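Local coordinates for possible substrate binding protein of ABC transporter system (Rhodopseudomonas palustris, PDB 3N0X) that probably binds a branched-chain amino acid or a related substrate and delivers it to an ABC transporter for uptake, at residues Met30-Ala35 against Phe289-Met293; Gly138-Ile144 against Leu165-Thr171. One frame throughout, in Å; residues are numbered along the deposited sequence.

Interaction 1 of 2, residues Met30-Ala35 against Phe289-Met293; sequences MGLEYA and FSAAM
Gly31 and Phe289 meet in an apolar helix-helix packing contact, in which the C-terminal part of helix 18-35 lies against the first half of helix 283-302. The two segments approach to 7.8 Å between axes and cross at -42°, and they illustrate how a glycine lets helices draw close: a CB on Gly31 would run into the CB of Ala292 and press on the O of Phe289. With none there, Ala292 CB sits 3.6 Å from the N of Leu32 and also touches CG of that leucine. Separately, the CA of Gly31 stands 3.4 Å from the centroid of the Phe289 ring and only 2° off its normal, a CH-pi contact over the middle of one face. Phe289 has CG anti to its own backbone N (chi1 -161°), and this swings the ring across to the glycine. Beyond the glycine, CZ of Phe289 abuts CB of Tyr34 at 3.6 Å, and the two rings meet obliquely. The chain of selenomethionine Met293, bent at chi2 and chi3, brings its SE to 3.8 Å from CB of Ala35 and near CD1 of the Tyr34 ring, an oblique Met-aromatic contact. With an alanine in place of Phe289, the ring over Gly31 CA and against Tyr34 CB would be gone, which is likely to leave a gap between the helices there. Helix 264-277 closes the aromatic side, with Ile265 and Trp268 touching both Tyr34 and Phe289, while Leu32 packs on Ile47 and Val49 of strand 45-53.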
loop_
_atom_site.group_PDB
_atom_site.type_symbol
_atom_site.label_atom_id
_atom_site.label_comp_id
_atom_site.label_asym_id
_atom_site.label_seq_id
_atom_site.Cartn_x
_atom_site.Cartn_y
_atom_site.Cartn_z
HETATM N N MSE A 30 -6.527 11.502 -13.153
HETATM C CA MSE A 30 -5.336 11.539 -14.022
HETATM C C MSE A 30 -5.111 10.206 -14.734
HETATM O O MSE A 30 -4.695 10.181 -15.900
HETATM C CB MSE A 30 -4.095 11.952 -13.220
HETATM C CG MSE A 30 -4.147 13.408 -12.874
HETATM SE SE MSE A 30 -2.559 14.050 -11.977
HETATM C CE MSE A 30 -1.380 14.008 -13.487
ATOM N N GLY A 31 -5.377 9.090 -14.049
ATOM C CA GLY A 31 -5.276 7.806 -14.686
ATOM C C GLY A 31 -6.276 7.567 -15.814
ATOM O O GLY A 31 -5.935 6.984 -16.851
ATOM N N LEU A 32 -7.516 8.033 -15.608
ATOM C CA LEU A 32 -8.537 7.905 -16.640
ATOM C C LEU A 32 -8.190 8.821 -17.836
ATOM O O LEU A 32 -8.395 8.462 -19.005
ATOM C CB LEU A 32 -9.919 8.243 -16.071
ATOM C CG LEU A 32 -10.478 7.280 -15.007
ATOM C CD1 LEU A 32 -11.767 7.836 -14.376
ATOM C CD2 LEU A 32 -10.767 5.866 -15.634
ATOM N N GLU A 33 -7.689 10.008 -17.522
ATOM C CA GLU A 33 -7.187 10.928 -18.543
ATOM C C GLU A 33 -6.072 10.240 -19.378
ATOM O O GLU A 33 -6.086 10.220 -20.625
ATOM C CB GLU A 33 -6.677 12.205 -17.870
ATOM C CG GLU A 33 -5.881 13.105 -18.836
ATOM C CD GLU A 33 -5.231 14.293 -18.149
ATOM O OE1 GLU A 33 -5.409 14.443 -16.913
ATOM O OE2 GLU A 33 -4.526 15.074 -18.847
ATOM N N TYR A 34 -5.091 9.658 -18.683
ATOM C CA TYR A 34 -3.979 8.984 -19.378
ATOM C C TYR A 34 -4.512 7.857 -20.265
ATOM O O TYR A 34 -4.128 7.741 -21.451
ATOM C CB TYR A 34 -2.964 8.440 -18.366
ATOM C CG TYR A 34 -1.795 7.739 -19.012
ATOM C CD1 TYR A 34 -1.826 6.374 -19.263
ATOM C CD2 TYR A 34 -0.652 8.451 -19.327
ATOM C CE1 TYR A 34 -0.728 5.743 -19.895
ATOM C CE2 TYR A 34 0.423 7.854 -19.902
ATOM C CZ TYR A 34 0.386 6.523 -20.212
ATOM O OH TYR A 34 1.518 5.996 -20.803
ATOM N N ALA A 35 -5.374 7.009 -19.697
ATOM C CA ALA A 35 -5.842 5.774 -20.374
ATOM C C ALA A 35 -6.620 6.086 -21.613
ATOM O O ALA A 35 -6.623 5.277 -22.538
ATOM C CB ALA A 35 -6.699 4.952 -19.431
ATOM N N PHE A 289 -4.519 6.086 -9.570
ATOM C CA PHE A 289 -4.152 5.931 -10.986
ATOM C C PHE A 289 -4.181 4.462 -11.357
ATOM O O PHE A 289 -4.688 4.064 -12.412
ATOM C CB PHE A 289 -2.757 6.553 -11.210
ATOM C CG PHE A 289 -2.399 6.895 -12.632
ATOM C CD1 PHE A 289 -2.318 5.931 -13.607
ATOM C CD2 PHE A 289 -2.054 8.198 -12.962
ATOM C CE1 PHE A 289 -1.909 6.264 -14.938
ATOM C CE2 PHE A 289 -1.642 8.554 -14.230
ATOM C CZ PHE A 289 -1.562 7.570 -15.210
ATOM N N SER A 290 -3.618 3.616 -10.494
ATOM C CA SER A 290 -3.614 2.185 -10.723
ATOM C C SER A 290 -5.027 1.623 -10.825
ATOM O O SER A 290 -5.305 0.770 -11.700
ATOM C CB SER A 290 -2.829 1.465 -9.631
ATOM O OG SER A 290 -1.491 1.964 -9.608
ATOM N N ALA A 291 -5.923 2.062 -9.941
ATOM C CA ALA A 291 -7.315 1.649 -10.031
ATOM C C ALA A 291 -7.975 2.083 -11.347
ATOM O O ALA A 291 -8.743 1.283 -11.938
ATOM C CB ALA A 291 -8.115 2.155 -8.833
ATOM N N ALA A 292 -7.669 3.281 -11.814
ATOM C CA ALA A 292 -8.196 3.761 -13.077
ATOM C C ALA A 292 -7.788 2.816 -14.176
ATOM O O ALA A 292 -8.578 2.459 -15.071
ATOM C CB ALA A 292 -7.691 5.229 -13.367
HETATM N N MSE A 293 -6.494 2.489 -14.197
HETATM C CA MSE A 293 -5.967 1.637 -15.232
HETATM C C MSE A 293 -6.561 0.231 -15.193
HETATM O O MSE A 293 -6.833 -0.377 -16.238
HETATM C CB MSE A 293 -4.442 1.555 -15.152
HETATM C CG MSE A 293 -3.749 2.824 -15.471
HETATM SE SE MSE A 293 -3.914 3.498 -17.252
HETATM C CE MSE A 293 -3.017 2.090 -18.196
#

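Interaction 2 of 2, residues Gly138-Ile144 against Leu165-Thr171; sequences GKQGVTI and LAKTGAT
Val142-Ile144 and Thr171 run as parallel strands: the N of Thr171 donates to the O of Val142 at 3.0 Å, and the O of Thr171 receives the N of Ile144 at 2.8 Å. These two bonds flank Thr143 and begin the pairing of strands 142-149 and 171-178, joined through helix 152-165 as a beta-alpha-beta crossover. Ahead of the strand, Lys139-Val142 makes a type II turn. Two waters fasten it to the loop after the helix: one links NE2 of Gln140 to the O of Gly169, and another donates to that same carbonyl and to the O of Val142. On the buried side Ile144 and Leu165 meet tip to tip, with CD1 of Ile144 3.6 Å from CD1 of Leu165. Ala170 CB packs beside CB of Val142. Leu165 CD1 also touches CA of Gly138, where any CB would collide with both that methyl and the hydroxyl of Thr168. Ile137 and Ala134 of helix 126-137 and Trp206 of strand 202-207 continue this apolar layer. Thr168 OG1 bridges the loop: a chi1 of 70° sets it between its backbone N and carbonyl carbon, from where it donates to a lone pair of the Leu165 O at 2.7 Å. The same OG1 accepts from the N of Ala170 at 3.1 Å with an N-H...O angle of 164°, completing an ST turn.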
loop_
_atom_site.group_PDB
_atom_site.type_symbol
_atom_site.label_atom_id
_atom_site.label_comp_id
_atom_site.label_asym_id
_atom_site.label_seq_id
_atom_site.Cartn_x
_atom_site.Cartn_y
_atom_site.Cartn_z
ATOM N N GLY A 138 16.810 -8.795 4.224
ATOM C CA GLY A 138 17.268 -10.133 4.609
ATOM C C GLY A 138 18.293 -10.715 3.664
ATOM O O GLY A 138 18.032 -10.919 2.483
ATOM N N LYS A 139 19.480 -10.974 4.171
ATOM C CA LYS A 139 20.528 -11.608 3.366
ATOM C C LYS A 139 21.378 -12.445 4.303
ATOM O O LYS A 139 21.323 -12.309 5.540
ATOM C CB LYS A 139 21.432 -10.540 2.715
ATOM C CG LYS A 139 20.708 -9.369 1.981
ATOM C CD LYS A 139 20.074 -9.748 0.640
ATOM C CE LYS A 139 18.946 -8.786 0.266
ATOM N NZ LYS A 139 19.433 -7.411 -0.126
ATOM N N GLN A 140 22.204 -13.296 3.712
ATOM C CA GLN A 140 23.173 -14.022 4.498
ATOM C C GLN A 140 24.077 -13.013 5.230
ATOM O O GLN A 140 24.451 -11.970 4.684
ATOM C CB GLN A 140 24.016 -14.906 3.556
ATOM C CG GLN A 140 24.858 -15.884 4.303
ATOM C CD GLN A 140 24.015 -16.909 5.060
ATOM O OE1 GLN A 140 23.238 -17.659 4.455
ATOM N NE2 GLN A 140 24.168 -16.946 6.384
ATOM N N GLY A 141 24.422 -13.289 6.467
ATOM C CA GLY A 141 25.254 -12.349 7.238
ATOM C C GLY A 141 24.508 -11.229 7.962
ATOM O O GLY A 141 25.135 -10.281 8.469
ATOM N N VAL A 142 23.185 -11.335 8.001
ATOM C CA VAL A 142 22.333 -10.361 8.676
ATOM C C VAL A 142 21.537 -11.035 9.802
ATOM O O VAL A 142 20.980 -12.121 9.611
ATOM C CB VAL A 142 21.339 -9.745 7.685
ATOM C CG1 VAL A 142 20.331 -8.828 8.398
ATOM C CG2 VAL A 142 22.077 -8.972 6.567
ATOM N N THR A 143 21.487 -10.372 10.970
ATOM C CA THR A 143 20.639 -10.787 12.087
ATOM C C THR A 143 19.699 -9.636 12.384
ATOM O O THR A 143 20.146 -8.492 12.457
ATOM C CB THR A 143 21.466 -11.131 13.340
ATOM O OG1 THR A 143 22.442 -12.134 12.966
ATOM C CG2 THR A 143 20.571 -11.680 14.487
ATOM N N ILE A 144 18.413 -9.966 12.581
ATOM C CA ILE A 144 17.357 -9.010 12.771
ATOM C C ILE A 144 16.658 -9.248 14.114
ATOM O O ILE A 144 16.479 -10.383 14.553
ATOM C CB ILE A 144 16.347 -9.101 11.613
ATOM C CG1 ILE A 144 17.053 -8.609 10.348
ATOM C CG2 ILE A 144 15.091 -8.247 11.878
ATOM C CD1 ILE A 144 16.441 -9.023 9.111
ATOM N N LEU A 165 11.435 -13.900 5.709
ATOM C CA LEU A 165 12.820 -13.782 6.092
ATOM C C LEU A 165 13.495 -15.133 6.097
ATOM O O LEU A 165 14.696 -15.216 5.826
ATOM C CB LEU A 165 12.950 -13.114 7.450
ATOM C CG LEU A 165 14.359 -12.592 7.759
ATOM C CD1 LEU A 165 14.553 -11.234 7.035
ATOM C CD2 LEU A 165 14.561 -12.457 9.302
ATOM N N ALA A 166 12.726 -16.178 6.394
ATOM C CA ALA A 166 13.296 -17.535 6.541
ATOM C C ALA A 166 13.993 -18.040 5.284
ATOM O O ALA A 166 14.964 -18.777 5.370
ATOM C CB ALA A 166 12.210 -18.540 7.038
ATOM N N LYS A 167 13.560 -17.576 4.118
ATOM C CA LYS A 167 14.115 -18.021 2.868
ATOM C C LYS A 167 15.289 -17.134 2.390
ATOM O O LYS A 167 15.922 -17.436 1.378
ATOM C CB LYS A 167 12.984 -18.067 1.827
ATOM C CG LYS A 167 11.573 -18.186 2.476
ATOM N N THR A 168 15.612 -16.075 3.136
ATOM C CA THR A 168 16.592 -15.089 2.690
ATOM C C THR A 168 18.034 -15.329 3.127
ATOM O O THR A 168 18.949 -14.694 2.588
ATOM C CB THR A 168 16.248 -13.668 3.217
ATOM O OG1 THR A 168 16.449 -13.587 4.648
ATOM C CG2 THR A 168 14.804 -13.259 2.838
ATOM N N GLY A 169 18.240 -16.189 4.116
ATOM C CA GLY A 169 19.567 -16.356 4.734
ATOM C C GLY A 169 19.793 -15.530 6.012
ATOM O O GLY A 169 20.725 -15.809 6.781
ATOM N N ALA A 170 18.933 -14.543 6.279
ATOM C CA ALA A 170 19.013 -13.762 7.516
ATOM C C ALA A 170 18.429 -14.545 8.687
ATOM O O ALA A 170 17.556 -15.390 8.491
ATOM C CB ALA A 170 18.238 -12.455 7.349
ATOM N N THR A 171 18.908 -14.220 9.888
ATOM C CA THR A 171 18.454 -14.861 11.135
ATOM C C THR A 171 17.604 -13.849 11.896
ATOM O O THR A 171 17.957 -12.668 11.954
ATOM C CB THR A 171 19.674 -15.289 11.988
ATOM O OG1 THR A 171 20.412 -16.282 11.255
ATOM C CG2 THR A 171 19.264 -15.874 13.327
HETATM O O HOH W 1 21.568 -18.486 7.489
HETATM O O HOH W 2 22.529 -14.525 8.572
#

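In the fold
The two contacts belong to different parts of the periplasmic-binding-protein fold and lie on opposite sides of the chain's centre, 38 Å apart between centres and about 25 Å between nearest atoms. Interaction 1 joins residues more than 250 positions apart and so brings a helix from near the start of the chain against one from its later part, beside the mixed sheet that contains strand 45-53. Interaction 2 is local, nested in sequence within the loop that interaction 1 closes, and starts the edge pairing of the parallel four-stranded sheet. Proteins of this family generally bind substrate in a cleft between two lobes; neither contact includes a bound ligand.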